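Long-range contacts in KLLA0E08119p (Kluyveromyces lactis, PDB 3VA7), which is the urea carboxylase part of a longer urea-degrading enzyme and probably uses ATP, hydrogencarbonate and biotin to convert urea to urea-1-carboxylate: residues Tyr729-Gly734 with Val744-Asp749; Ala735-Gly740 with Phe756-Val761; Trp499-Pro504 with Leu987-Val992. One frame throughout, in Å; residues are numbered along the deposited sequence.

Contact 1 of 3, residues Tyr729-Gly734 with Val744-Asp749; sequences YVYSLG and VIITCD. With BTI (5-(hexahydro-2-oxo-1H-thieno[3,4-D]imidazol-6-yl)pentanal), chain B.
Ile-746 meets 729-734 through both backbone and side chain, and it buries 81 Å², more than any other residue of the contact. Its carbonyl O accepts the backbone N-H of Gly-734, N to O 2.9 Å; the angle of 140° at the hydrogen shows a bent bond. With CG1 set anti to the carbonyl carbon (chi1 -47°), the side chain meets the Tyr-731 ring obliquely, CG1 to CD2 4.3 Å. Its CD1 continues to the biotin arm, 4.0 Å from BTI C8, so this packing forms part of the wall of the carboxyltransferase biotin pocket. Gly-734 turns its O toward the CG2 branch of Ile-745 (3.8 Å), at a positive phi where a CB would press on the carbonyl O of Leu-733. Leu-733 starts away from 744-749, yet its tip returns, with CD1 3.7 Å from Thr-747 O. Around the contact, strand 742-746 runs between strands 735-739 and 701-705, with backbone bonds from Val-744 to Asn-737 and from Ile-745 to Val-702. Tyr-731, just past strand 725-730, bonds through its OH to Phe-756 N, and Tyr-847 of strand 847-852 packs against Leu-733.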
# COMPACT_ATOMS: atom_id res chain seq x y z
N TYR A 729 -0.95 -26.29 -4.11
CA TYR A 729 -0.33 -26.24 -5.44
C TYR A 729 -0.81 -24.92 -5.97
O TYR A 729 -1.75 -24.35 -5.41
CB TYR A 729 -0.81 -27.41 -6.37
CG TYR A 729 -2.28 -27.31 -6.70
CD1 TYR A 729 -3.22 -27.87 -5.87
CD2 TYR A 729 -2.71 -26.59 -7.80
CE1 TYR A 729 -4.58 -27.76 -6.14
CE2 TYR A 729 -4.05 -26.48 -8.11
CZ TYR A 729 -5.00 -27.05 -7.26
OH TYR A 729 -6.37 -26.90 -7.53
N VAL A 730 -0.19 -24.41 -7.02
CA VAL A 730 -0.43 -23.03 -7.47
C VAL A 730 -1.48 -23.04 -8.53
O VAL A 730 -1.53 -23.94 -9.38
CB VAL A 730 0.81 -22.33 -7.94
CG1 VAL A 730 0.51 -20.86 -8.25
CG2 VAL A 730 1.92 -22.44 -6.85
N TYR A 731 -2.38 -22.09 -8.44
CA TYR A 731 -3.56 -22.15 -9.25
C TYR A 731 -3.31 -21.34 -10.50
O TYR A 731 -2.42 -20.48 -10.54
CB TYR A 731 -4.71 -21.44 -8.55
CG TYR A 731 -5.25 -22.05 -7.32
CD1 TYR A 731 -5.11 -23.40 -7.05
CD2 TYR A 731 -5.97 -21.27 -6.42
CE1 TYR A 731 -5.68 -23.97 -5.86
CE2 TYR A 731 -6.52 -21.80 -5.26
CZ TYR A 731 -6.40 -23.14 -4.98
OH TYR A 731 -7.00 -23.63 -3.82
N SER A 732 -4.19 -21.52 -11.46
CA SER A 732 -4.14 -20.71 -12.68
C SER A 732 -5.11 -19.55 -12.63
O SER A 732 -6.25 -19.71 -12.20
CB SER A 732 -4.52 -21.60 -13.87
OG SER A 732 -3.51 -22.58 -14.08
N LEU A 733 -4.67 -18.38 -13.08
CA LEU A 733 -5.62 -17.33 -13.41
C LEU A 733 -6.79 -17.92 -14.20
O LEU A 733 -6.61 -18.63 -15.25
CB LEU A 733 -4.93 -16.27 -14.21
CG LEU A 733 -4.56 -14.97 -13.54
CD1 LEU A 733 -5.06 -14.81 -12.07
CD2 LEU A 733 -3.04 -14.71 -13.69
N GLY A 734 -7.99 -17.72 -13.67
CA GLY A 734 -9.18 -18.13 -14.33
C GLY A 734 -9.66 -19.47 -13.81
O GLY A 734 -10.73 -19.95 -14.22
N VAL A 744 -15.48 -21.04 -7.19
CA VAL A 744 -15.31 -19.62 -7.34
C VAL A 744 -14.30 -19.43 -8.44
O VAL A 744 -13.31 -20.20 -8.53
CB VAL A 744 -14.85 -18.98 -6.03
CG1 VAL A 744 -13.72 -19.81 -5.36
CG2 VAL A 744 -14.43 -17.55 -6.26
N ILE A 745 -14.53 -18.43 -9.28
CA ILE A 745 -13.58 -18.17 -10.31
C ILE A 745 -12.48 -17.22 -9.84
O ILE A 745 -12.75 -16.07 -9.55
CB ILE A 745 -14.23 -17.57 -11.56
CG1 ILE A 745 -15.41 -18.45 -12.03
CG2 ILE A 745 -13.14 -17.41 -12.69
CD1 ILE A 745 -16.28 -17.70 -12.99
N ILE A 746 -11.24 -17.72 -9.87
CA ILE A 746 -10.02 -16.98 -9.53
C ILE A 746 -9.73 -15.84 -10.53
O ILE A 746 -9.40 -16.09 -11.68
CB ILE A 746 -8.75 -17.96 -9.40
CG1 ILE A 746 -9.05 -19.20 -8.54
CG2 ILE A 746 -7.54 -17.25 -8.82
CD1 ILE A 746 -9.56 -18.82 -7.22
N THR A 747 -9.82 -14.60 -10.11
CA THR A 747 -9.64 -13.51 -11.06
C THR A 747 -8.36 -12.69 -10.77
O THR A 747 -7.54 -13.10 -9.97
CB THR A 747 -10.88 -12.62 -11.02
OG1 THR A 747 -11.12 -12.20 -9.62
CG2 THR A 747 -12.13 -13.39 -11.65
N CYS A 748 -8.20 -11.53 -11.38
CA CYS A 748 -6.90 -10.83 -11.33
C CYS A 748 -6.36 -10.33 -9.98
O CYS A 748 -5.19 -10.04 -9.87
CB CYS A 748 -6.83 -9.70 -12.36
SG CYS A 748 -8.06 -8.41 -12.01
N ASP A 749 -7.21 -10.19 -8.96
CA ASP A 749 -6.71 -9.93 -7.58
C ASP A 749 -6.69 -11.20 -6.75
O ASP A 749 -6.79 -11.13 -5.52
CB ASP A 749 -7.51 -8.89 -6.85
CG ASP A 749 -7.12 -7.49 -7.25
OD1 ASP A 749 -6.07 -7.31 -7.96
OD2 ASP A 749 -7.89 -6.56 -6.85
C11 BTI B . -13.69 -14.77 -2.89
O11 BTI B . -14.07 -15.18 -1.74
C10 BTI B . -12.53 -15.39 -3.72
C9 BTI B . -11.85 -16.50 -2.93
C8 BTI B . -10.91 -17.41 -3.73
C7 BTI B . -10.62 -18.78 -3.09
C2 BTI B . -10.20 -18.73 -1.63
S1 BTI B . -8.73 -17.79 -1.37
C6 BTI B . -8.32 -18.62 0.13
C5 BTI B . -8.94 -20.00 0.09
N3 BTI B . -7.83 -20.82 -0.31
C3 BTI B . -7.98 -21.27 -1.53
O3 BTI B . -7.14 -22.09 -2.12
N2 BTI B . -9.11 -20.85 -2.07
C4 BTI B . -9.91 -20.12 -1.09

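Contact 2 of 3, residues Ala735-Gly740 with Phe756-Val761; sequences AINFTG and FVCQAV. With BTI (5-(hexahydro-2-oxo-1H-thieno[3,4-D]imidazol-6-yl)pentanal), chain B.
Two torsions bring Asn-737 and Phe-756 together beside the biotin: the Asn-737 amide extends with CG opposite its own N (chi1 -173°), and the Phe-756 ring swings with CG opposite its carbonyl carbon (chi1 -49°). The frame is an antiparallel strand pair, 735-739 with 758-761, in the seven-stranded mixed sheet of the carboxyltransferase domain. A beta bulge interrupts it: Ala-735/Val-761 and Asn-737/Cys-758 are non-hydrogen-bonded pairs, so Gln-759 and Ala-760 both face Ile-736. That residue is held from both, Ile-736 N to Ala-760 O at 2.7 Å and Gln-759 N to Ile-736 O at 2.9 Å. Beyond the bulge, Phe-738 N gives Val-757 O an almost straight bond of 3.0 Å. The same oxygen takes from Asn-737 ND2 (3.4 Å) a weak bond that may help to orient the amide, whose OD1 accepts BTI N2 at 3.0 Å. Phe-756 carries Thr-739 CA over the centre of one face, a CH-pi contact 3.6 Å from the centroid and 6° off the ring normal. The ring edge is turned to the ureido group, CD1 to BTI O3 3.4 Å. An alanine at Phe-756 is likely to leave a gap under Thr-739 CA and let the biotin ring shift, since the edge contact with its ureido group would be gone. Elsewhere along the pair, Phe-738 and Gln-759 extend together, CB of the glutamine meeting the ring edge at CE1. Thr-739 sends CG2 to the biotin, while its OG1 bonds to Arg-703 and to Glu-742 O. On the face shared with Asn-737, the Cys-758 sulfur SG rests 3.5 Å from the Ala-735 methyl CB.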
# COMPACT_ATOMS: atom_id res chain seq x y z
N ALA A 735 -8.89 -20.10 -12.92
CA ALA A 735 -9.24 -21.46 -12.48
C ALA A 735 -10.58 -21.46 -11.75
O ALA A 735 -11.01 -20.44 -11.11
CB ALA A 735 -8.16 -22.02 -11.56
N ILE A 736 -11.26 -22.59 -11.81
CA ILE A 736 -12.55 -22.67 -11.13
C ILE A 736 -12.29 -23.55 -9.93
O ILE A 736 -12.18 -24.75 -10.04
CB ILE A 736 -13.67 -23.12 -12.10
CG1 ILE A 736 -13.82 -22.08 -13.21
CG2 ILE A 736 -14.99 -23.20 -11.46
CD1 ILE A 736 -14.54 -22.64 -14.43
N ASN A 737 -12.14 -22.90 -8.79
CA ASN A 737 -11.61 -23.51 -7.56
C ASN A 737 -12.76 -23.92 -6.69
O ASN A 737 -13.65 -23.09 -6.39
CB ASN A 737 -10.79 -22.41 -6.85
CG ASN A 737 -10.02 -22.91 -5.62
OD1 ASN A 737 -9.99 -22.21 -4.64
ND2 ASN A 737 -9.36 -24.05 -5.71
N PHE A 738 -12.75 -25.18 -6.28
CA PHE A 738 -13.77 -25.74 -5.43
C PHE A 738 -13.39 -25.61 -3.92
O PHE A 738 -12.75 -26.52 -3.34
CB PHE A 738 -14.08 -27.20 -5.84
CG PHE A 738 -15.17 -27.32 -6.88
CD1 PHE A 738 -14.87 -27.26 -8.24
CD2 PHE A 738 -16.50 -27.46 -6.51
CE1 PHE A 738 -15.89 -27.31 -9.20
CE2 PHE A 738 -17.51 -27.52 -7.46
CZ PHE A 738 -17.20 -27.44 -8.80
N THR A 739 -13.78 -24.50 -3.29
CA THR A 739 -13.42 -24.28 -1.88
C THR A 739 -14.44 -25.06 -1.10
O THR A 739 -15.50 -24.54 -0.79
CB THR A 739 -13.50 -22.81 -1.49
OG1 THR A 739 -14.88 -22.37 -1.56
CG2 THR A 739 -12.65 -21.96 -2.42
N GLY A 740 -14.13 -26.31 -0.79
CA GLY A 740 -15.18 -27.24 -0.28
C GLY A 740 -16.18 -27.60 -1.41
O GLY A 740 -15.75 -27.98 -2.52
N PHE A 756 -7.19 -26.35 -2.52
CA PHE A 756 -8.34 -27.11 -3.09
C PHE A 756 -8.19 -27.43 -4.58
O PHE A 756 -7.50 -26.74 -5.30
CB PHE A 756 -9.65 -26.31 -3.02
CG PHE A 756 -9.96 -25.72 -1.67
CD1 PHE A 756 -9.59 -24.39 -1.37
CD2 PHE A 756 -10.65 -26.46 -0.71
CE1 PHE A 756 -9.89 -23.83 -0.12
CE2 PHE A 756 -10.96 -25.90 0.55
CZ PHE A 756 -10.59 -24.57 0.83
N VAL A 757 -8.93 -28.43 -5.06
CA VAL A 757 -8.86 -28.81 -6.48
C VAL A 757 -9.56 -27.75 -7.34
O VAL A 757 -10.47 -27.07 -6.88
CB VAL A 757 -9.48 -30.17 -6.71
CG1 VAL A 757 -8.68 -31.25 -6.02
CG2 VAL A 757 -10.90 -30.22 -6.21
N CYS A 758 -9.09 -27.58 -8.57
CA CYS A 758 -9.67 -26.68 -9.59
C CYS A 758 -10.18 -27.55 -10.73
O CYS A 758 -9.45 -28.46 -11.21
CB CYS A 758 -8.62 -25.73 -10.14
SG CYS A 758 -8.05 -24.42 -8.99
N GLN A 759 -11.37 -27.28 -11.23
CA GLN A 759 -12.01 -28.17 -12.18
C GLN A 759 -11.56 -27.85 -13.59
O GLN A 759 -11.17 -28.74 -14.35
CB GLN A 759 -13.54 -28.11 -11.99
CG GLN A 759 -14.39 -28.47 -13.18
CD GLN A 759 -14.42 -29.95 -13.50
OE1 GLN A 759 -14.45 -30.81 -12.62
NE2 GLN A 759 -14.42 -30.27 -14.77
N ALA A 760 -11.59 -26.57 -13.94
CA ALA A 760 -11.38 -26.08 -15.31
C ALA A 760 -10.81 -24.67 -15.14
O ALA A 760 -10.80 -24.18 -13.99
CB ALA A 760 -12.69 -26.03 -16.05
N VAL A 761 -10.36 -24.04 -16.23
CA VAL A 761 -9.84 -22.68 -16.19
C VAL A 761 -10.34 -21.85 -17.39
O VAL A 761 -10.11 -22.20 -18.57
CB VAL A 761 -8.29 -22.65 -16.24
CG1 VAL A 761 -7.80 -21.21 -16.16
CG2 VAL A 761 -7.64 -23.59 -15.13
C11 BTI B . -13.69 -14.77 -2.89
O11 BTI B . -14.07 -15.18 -1.74
C10 BTI B . -12.53 -15.39 -3.72
C9 BTI B . -11.85 -16.50 -2.93
C8 BTI B . -10.91 -17.41 -3.73
C7 BTI B . -10.62 -18.78 -3.09
C2 BTI B . -10.20 -18.73 -1.63
S1 BTI B . -8.73 -17.79 -1.37
C6 BTI B . -8.32 -18.62 0.13
C5 BTI B . -8.94 -20.00 0.09
N3 BTI B . -7.83 -20.82 -0.31
C3 BTI B . -7.98 -21.27 -1.53
O3 BTI B . -7.14 -22.09 -2.12
N2 BTI B . -9.11 -20.85 -2.07
C4 BTI B . -9.91 -20.12 -1.09

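Contact 3 of 3, residues Trp499-Pro504 with Leu987-Val992; sequences WRIGVP and LGLGDV. With URE (urea), chain C.
Ile-501 and Leu-989 run alongside one another in the same direction, and their ends meet CD1 to CD1 at 4.0 Å. They start differently: the first bond of Leu-989 is directed toward 499-504, whereas that of Ile-501 leads away from the strand end. CG1 of Ile-501 (chi1 -43°) and CG of Leu-989 (-51°) are both anti to the carbonyl carbon, which leaves the two chains extending together. On the flank of the pair, CD1 of Ile-501 also lies over one face of the Arg-500 guanidinium, offset toward its rim. The NH1 of that arginine forms a salt bridge with Glu-882 and bonds to Gly-497 O. No direct hydrogen bond crosses between the segments; two waters do the joining. Water 1 donates to Trp-499 O and to Leu-989 O, each at 2.7 Å. Water 2 donates to Arg-500 O at 3.0 Å and accepts from Leu-989 N at 3.1 Å, so both polar backbone atoms of Leu-989 are met through solvent. Next to them the chains approach without side chains, Gly-502 CA to Gly-990 CA 3.9 Å. A CB on either glycine would collide with the other, and both have positive phi, so this close passage depends on the pair. The turn at Gly-990 leads into Asp-991 and a cis peptide before Val-992. There Asp-991 OD1 stands 3.2 Å from URE O. The contact thus ties a loop of carboxyltransferase subdomains A and B to the end of strand 984-989 in subdomains C and D, where the chain enters the urea site completed by Cys-1033, Tyr-1035 and the run Gly-1042 to Tyr-1044.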
# COMPACT_ATOMS: atom_id res chain seq x y z
N TRP A 499 3.71 -14.24 -9.67
CA TRP A 499 2.71 -15.21 -9.23
C TRP A 499 3.25 -16.31 -8.28
O TRP A 499 2.48 -16.82 -7.43
CB TRP A 499 2.05 -15.83 -10.46
CG TRP A 499 0.83 -16.61 -10.30
CD1 TRP A 499 0.67 -17.93 -10.59
CD2 TRP A 499 -0.45 -16.12 -9.87
NE1 TRP A 499 -0.65 -18.33 -10.31
CE2 TRP A 499 -1.36 -17.24 -9.87
CE3 TRP A 499 -0.94 -14.85 -9.45
CZ2 TRP A 499 -2.70 -17.12 -9.49
CZ3 TRP A 499 -2.30 -14.73 -9.05
CH2 TRP A 499 -3.16 -15.86 -9.10
N ARG A 500 4.53 -16.70 -8.43
CA ARG A 500 5.16 -17.75 -7.56
C ARG A 500 5.25 -17.27 -6.10
O ARG A 500 5.38 -18.09 -5.16
CB ARG A 500 6.56 -18.18 -8.07
CG ARG A 500 7.56 -17.05 -8.03
CD ARG A 500 8.88 -17.35 -8.74
NE ARG A 500 9.81 -16.25 -8.46
CZ ARG A 500 9.73 -15.03 -8.98
NH1 ARG A 500 8.81 -14.73 -9.87
NH2 ARG A 500 10.59 -14.10 -8.60
N ILE A 501 5.19 -15.95 -5.95
CA ILE A 501 5.16 -15.33 -4.66
C ILE A 501 3.72 -15.10 -4.19
O ILE A 501 3.45 -14.93 -2.98
CB ILE A 501 5.87 -13.94 -4.72
CG1 ILE A 501 7.16 -14.00 -5.53
CG2 ILE A 501 6.10 -13.38 -3.34
CD1 ILE A 501 8.21 -14.92 -4.98
N GLY A 502 2.79 -15.01 -5.12
CA GLY A 502 1.43 -14.73 -4.69
C GLY A 502 1.17 -13.26 -4.72
O GLY A 502 0.39 -12.75 -3.93
N VAL A 503 1.82 -12.57 -5.65
CA VAL A 503 1.50 -11.18 -5.95
C VAL A 503 0.64 -11.30 -7.20
O VAL A 503 1.12 -11.80 -8.18
CB VAL A 503 2.76 -10.32 -6.27
CG1 VAL A 503 2.40 -8.95 -6.76
CG2 VAL A 503 3.64 -10.20 -5.05
N PRO A 504 -0.65 -10.93 -7.13
CA PRO A 504 -1.46 -11.10 -8.31
C PRO A 504 -1.16 -9.99 -9.29
O PRO A 504 -0.49 -8.99 -8.93
CB PRO A 504 -2.89 -11.02 -7.76
CG PRO A 504 -2.81 -10.15 -6.61
CD PRO A 504 -1.46 -10.50 -5.98
N LEU A 987 7.21 -24.60 2.20
CA LEU A 987 7.28 -25.38 0.98
C LEU A 987 7.02 -24.59 -0.31
O LEU A 987 7.47 -25.01 -1.39
CB LEU A 987 6.34 -26.57 1.06
CG LEU A 987 6.59 -27.52 2.23
CD1 LEU A 987 5.53 -28.63 2.30
CD2 LEU A 987 8.03 -28.07 2.20
N GLY A 988 6.28 -23.47 -0.20
CA GLY A 988 5.88 -22.57 -1.30
C GLY A 988 5.39 -21.21 -0.77
O GLY A 988 5.16 -21.06 0.43
N LEU A 989 5.27 -20.20 -1.63
CA LEU A 989 4.79 -18.87 -1.21
C LEU A 989 3.46 -18.49 -1.84
O LEU A 989 3.07 -19.01 -2.89
CB LEU A 989 5.81 -17.80 -1.52
CG LEU A 989 7.25 -18.02 -1.05
CD1 LEU A 989 8.08 -16.83 -1.42
CD2 LEU A 989 7.38 -18.26 0.43
N GLY A 990 2.75 -17.60 -1.18
CA GLY A 990 1.43 -17.09 -1.64
C GLY A 990 0.28 -17.99 -1.28
O GLY A 990 -0.63 -18.14 -2.08
N ASP A 991 0.34 -18.62 -0.11
CA ASP A 991 -0.81 -19.35 0.48
C ASP A 991 -1.34 -18.60 1.73
O ASP A 991 -1.04 -18.99 2.86
CB ASP A 991 -0.34 -20.71 0.91
CG ASP A 991 -1.42 -21.76 0.83
OD1 ASP A 991 -2.64 -21.41 0.87
OD2 ASP A 991 -1.03 -22.95 0.72
N VAL A 992 -2.05 -17.50 1.56
CA VAL A 992 -2.54 -17.03 0.26
C VAL A 992 -2.19 -15.54 0.29
O VAL A 992 -2.33 -14.88 1.34
CB VAL A 992 -4.02 -17.44 0.24
CG1 VAL A 992 -4.96 -16.44 0.86
CG2 VAL A 992 -4.46 -18.07 -1.00
C URE C . -5.52 -20.46 3.03
O URE C . -4.33 -20.21 3.37
N1 URE C . -6.54 -19.87 3.59
N2 URE C . -5.90 -21.34 2.10
O HOH W 1 2.43 -18.62 -5.44
O HOH W 2 6.20 -20.86 -4.47

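All three contacts belong to the carboxyltransferase part of the chain. Along the sequence, 499-504 comes first and 987-992 last, and between them the segments of contacts 1 and 2 alternate. The centres of contacts 1 and 2 are about 9 Å apart; both reach the seven-stranded sheet, contact 1 through strand 742-746, the neighbour of 735-739, and Tyr-729 OH reaches Phe-756 O at 2.5 Å. Contact 3 is centred about 12 Å from the centre of contact 1, joined by Tyr-731 O to Trp-499 NE1 (2.8 Å), and about 17 Å from that of contact 2, which it does not touch. Contacts 1 and 2 line the biotin pocket and contact 3 borders urea, consistent with carboxyl transfer between them.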